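Local coordinates for protein ketol-acid reductoisomerase (NAD(+)) (PDB 4XDY) that catalyses the magnesium-dependent alkyl migration and NADH-dependent reduction of 2-acetolactate to 2,3-dihydroxy-isovalerate in branched-chain amino acid biosynthesis, at residues 126-131 and 160-165. Sequence-based numbering, arbitrary orientation.
Sequences DVDVIM and NPSGEA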
ATOM      1  N   ASP A 126      -7.081 -38.839 -16.894  1.00 26.61           N
ATOM      2  CA  ASP A 126      -6.036 -39.616 -16.215  1.00 25.76           C
ATOM      3  C   ASP A 126      -4.857 -38.825 -15.777  1.00 25.86           C
ATOM      4  O   ASP A 126      -3.811 -39.374 -15.473  1.00 24.40           O
ATOM      5  CB  ASP A 126      -5.637 -40.837 -17.103  1.00 28.59           C
ATOM      6  CG  ASP A 126      -5.066 -40.418 -18.455  1.00 33.10           C
ATOM      7  OD1 ASP A 126      -4.937 -39.204 -18.749  1.00 30.05           O
ATOM      8  OD2 ASP A 126      -4.698 -41.312 -19.215  1.00 34.13           O
ATOM      9  N   VAL A 127      -4.976 -37.489 -15.732  1.00 24.02           N
ATOM     10  CA  VAL A 127      -3.931 -36.641 -15.148  1.00 22.13           C
ATOM     11  C   VAL A 127      -4.425 -35.932 -13.909  1.00 20.60           C
ATOM     12  O   VAL A 127      -5.595 -35.632 -13.789  1.00 25.17           O
ATOM     13  CB  VAL A 127      -3.345 -35.554 -16.186  1.00 24.83           C
ATOM     14  CG1 VAL A 127      -2.824 -36.262 -17.428  1.00 26.18           C
ATOM     15  CG2 VAL A 127      -4.407 -34.543 -16.521  1.00 31.58           C
ATOM     16  N   ASP A 128      -3.529 -35.674 -12.992  1.00 21.69           N
ATOM     17  CA  ASP A 128      -3.913 -34.928 -11.830  1.00 19.93           C
ATOM     18  C   ASP A 128      -4.091 -33.448 -12.344  1.00 21.93           C
ATOM     19  O   ASP A 128      -3.345 -33.003 -13.262  1.00 21.60           O
ATOM     20  CB  ASP A 128      -2.877 -34.959 -10.802  1.00 21.01           C
ATOM     21  CG  ASP A 128      -2.704 -36.372 -10.069  1.00 23.62           C
ATOM     22  OD1 ASP A 128      -3.663 -37.117 -10.030  1.00 23.69           O
ATOM     23  OD2 ASP A 128      -1.622 -36.523  -9.468  1.00 24.61           O
ATOM     24  N   VAL A 129      -4.958 -32.717 -11.658  1.00 22.25           N
ATOM     25  CA  VAL A 129      -5.194 -31.284 -11.997  1.00 19.27           C
ATOM     26  C   VAL A 129      -5.218 -30.495 -10.694  1.00 19.03           C
ATOM     27  O   VAL A 129      -6.100 -30.728  -9.813  1.00 20.99           O
ATOM     28  CB  VAL A 129      -6.467 -31.064 -12.813  1.00 21.93           C
ATOM     29  CG1 VAL A 129      -6.678 -29.541 -13.157  1.00 23.21           C
ATOM     30  CG2 VAL A 129      -6.451 -31.848 -14.071  1.00 23.88           C
ATOM     31  N   ILE A 130      -4.219 -29.642 -10.543  1.00 18.50           N
ATOM     32  CA  ILE A 130      -3.961 -28.941  -9.328  1.00 19.88           C
ATOM     33  C   ILE A 130      -3.782 -27.442  -9.568  1.00 19.72           C
ATOM     34  O   ILE A 130      -3.481 -27.022 -10.687  1.00 19.47           O
ATOM     35  CB  ILE A 130      -2.776 -29.516  -8.560  1.00 20.73           C
ATOM     36  CG1 ILE A 130      -1.552 -29.517  -9.430  1.00 22.33           C
ATOM     37  CG2 ILE A 130      -3.148 -30.957  -8.130  1.00 21.23           C
ATOM     38  CD1 ILE A 130      -0.314 -29.795  -8.663  1.00 23.16           C
ATOM     39  N   MET A 131      -3.857 -26.685  -8.484  1.00 20.00           N
ATOM     40  CA  MET A 131      -3.601 -25.254  -8.524  1.00 19.97           C
ATOM     41  C   MET A 131      -2.881 -24.815  -7.290  1.00 18.81           C
ATOM     42  O   MET A 131      -3.267 -25.176  -6.146  1.00 19.08           O
ATOM     43  CB  MET A 131      -4.924 -24.431  -8.669  1.00 21.11           C
ATOM     44  CG  MET A 131      -4.506 -23.010  -8.495  1.00 23.47           C
ATOM     45  SD  MET A 131      -5.761 -21.990  -9.109  1.00 34.44           S
ATOM     46  CE  MET A 131      -6.758 -22.269  -7.990  1.00 13.38           C
ATOM     47  N   ASN A 160      -7.591 -36.173  -9.153  1.00 22.12           N
ATOM     48  CA  ASN A 160      -6.578 -36.840  -8.316  1.00 23.13           C
ATOM     49  C   ASN A 160      -6.480 -38.360  -8.708  1.00 24.63           C
ATOM     50  O   ASN A 160      -6.444 -39.259  -7.796  1.00 23.69           O
ATOM     51  CB  ASN A 160      -6.998 -36.717  -6.863  1.00 25.56           C
ATOM     52  CG  ASN A 160      -6.020 -37.352  -5.919  1.00 28.05           C
ATOM     53  OD1 ASN A 160      -4.808 -37.402  -6.152  1.00 29.12           O
ATOM     54  ND2 ASN A 160      -6.568 -37.865  -4.822  1.00 31.70           N
ATOM     55  N   PRO A 161      -6.346 -38.641  -9.999  1.00 22.44           N
ATOM     56  CA  PRO A 161      -6.247 -40.082 -10.343  1.00 24.03           C
ATOM     57  C   PRO A 161      -4.974 -40.803  -9.868  1.00 27.27           C
ATOM     58  O   PRO A 161      -4.990 -42.058  -9.787  1.00 25.41           O
ATOM     59  CB  PRO A 161      -6.357 -40.085 -11.869  1.00 26.97           C
ATOM     60  CG  PRO A 161      -5.837 -38.739 -12.278  1.00 25.04           C
ATOM     61  CD  PRO A 161      -6.436 -37.847 -11.231  1.00 23.04           C
ATOM     62  N   SER A 162      -3.944 -40.054  -9.516  1.00 24.43           N
ATOM     63  CA  SER A 162      -2.724 -40.641  -9.009  1.00 26.64           C
ATOM     64  C   SER A 162      -2.782 -40.872  -7.516  1.00 25.65           C
ATOM     65  O   SER A 162      -1.861 -41.452  -6.948  1.00 26.64           O
ATOM     66  CB  SER A 162      -1.490 -39.791  -9.359  1.00 25.82           C
ATOM     67  OG  SER A 162      -1.314 -38.794  -8.365  1.00 26.80           O
ATOM     68  N   GLY A 163      -3.747 -40.250  -6.865  1.00 23.73           N
ATOM     69  CA  GLY A 163      -3.786 -40.083  -5.401  1.00 24.83           C
ATOM     70  C   GLY A 163      -2.902 -39.102  -4.744  1.00 24.37           C
ATOM     71  O   GLY A 163      -3.113 -38.776  -3.559  1.00 26.41           O
ATOM     72  N   GLU A 164      -1.907 -38.605  -5.466  1.00 23.67           N
ATOM     73  CA  GLU A 164      -0.906 -37.765  -4.880  1.00 22.84           C
ATOM     74  C   GLU A 164      -1.072 -36.247  -5.308  1.00 21.12           C
ATOM     75  O   GLU A 164      -0.189 -35.442  -4.978  1.00 22.78           O
ATOM     76  CB  GLU A 164       0.448 -38.184  -5.380  1.00 28.40           C
ATOM     77  CG  GLU A 164       0.820 -39.610  -4.893  1.00 30.43           C
ATOM     78  CD  GLU A 164       2.225 -40.040  -5.317  1.00 34.60           C
ATOM     79  OE1 GLU A 164       2.716 -39.645  -6.369  1.00 31.26           O
ATOM     80  OE2 GLU A 164       2.870 -40.803  -4.554  1.00 35.51           O
ATOM     81  N   ALA A 165      -2.201 -35.912  -5.913  1.00 21.23           N
ATOM     82  CA  ALA A 165      -2.378 -34.523  -6.432  1.00 22.77           C
ATOM     83  C   ALA A 165      -2.235 -33.492  -5.334  1.00 22.56           C
ATOM     84  O   ALA A 165      -1.456 -32.518  -5.459  1.00 24.70           O
ATOM     85  CB  ALA A 165      -3.718 -34.425  -7.069  1.00 23.90           C
TER
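D128, the first residue of strand 128-134, lies against a type I beta turn running from N160 to G163, its CA 4.8 Å from that of N160. The bridge is made by its carboxylate, which reaches into the turn with both oxygens. OD1 of D128 accepts a hydrogen bond from the backbone N of S162 at 3.0 Å, nearly straight (164°), met on the syn side and 19° out of the carboxylate plane. OD2 of D128 uses its syn lone pair for OG of S162, a short 2.5 Å bond. Aspartate suits this place because its two acceptors fit the amide and hydroxyl of one residue; an alanine here would probably leave both S162 donors without their mate and the turn less firmly tied to the strand. Serine suits its own place because, with OG between the backbone N and the carbonyl carbon (chi1 86°), one hydroxyl can donate to D128 while accepting a hydrogen bond from N of E164, an ST turn. P161, whose nitrogen has no hydrogen to offer, fits the turn's second position and lays CG 3.5 Å from O of V127. N160 links the turn to the helix start: its OD1 accepts a hydrogen bond from the backbone N of A165, which lies above the carbonyl plane. Beyond the polar group, CB of A165 packs 3.7 Å from CG2 of I130, a small side chain consistent with the helix start lying close to the strand. The contact thus joins the beginning of a strand in the N-terminal Rossmann domain to the loop leading from its antiparallel neighbour, strand 153-157, into helix 165-175; V157 touches both I130 and A165, while strand 107-110 flanks 128-134 in parallel.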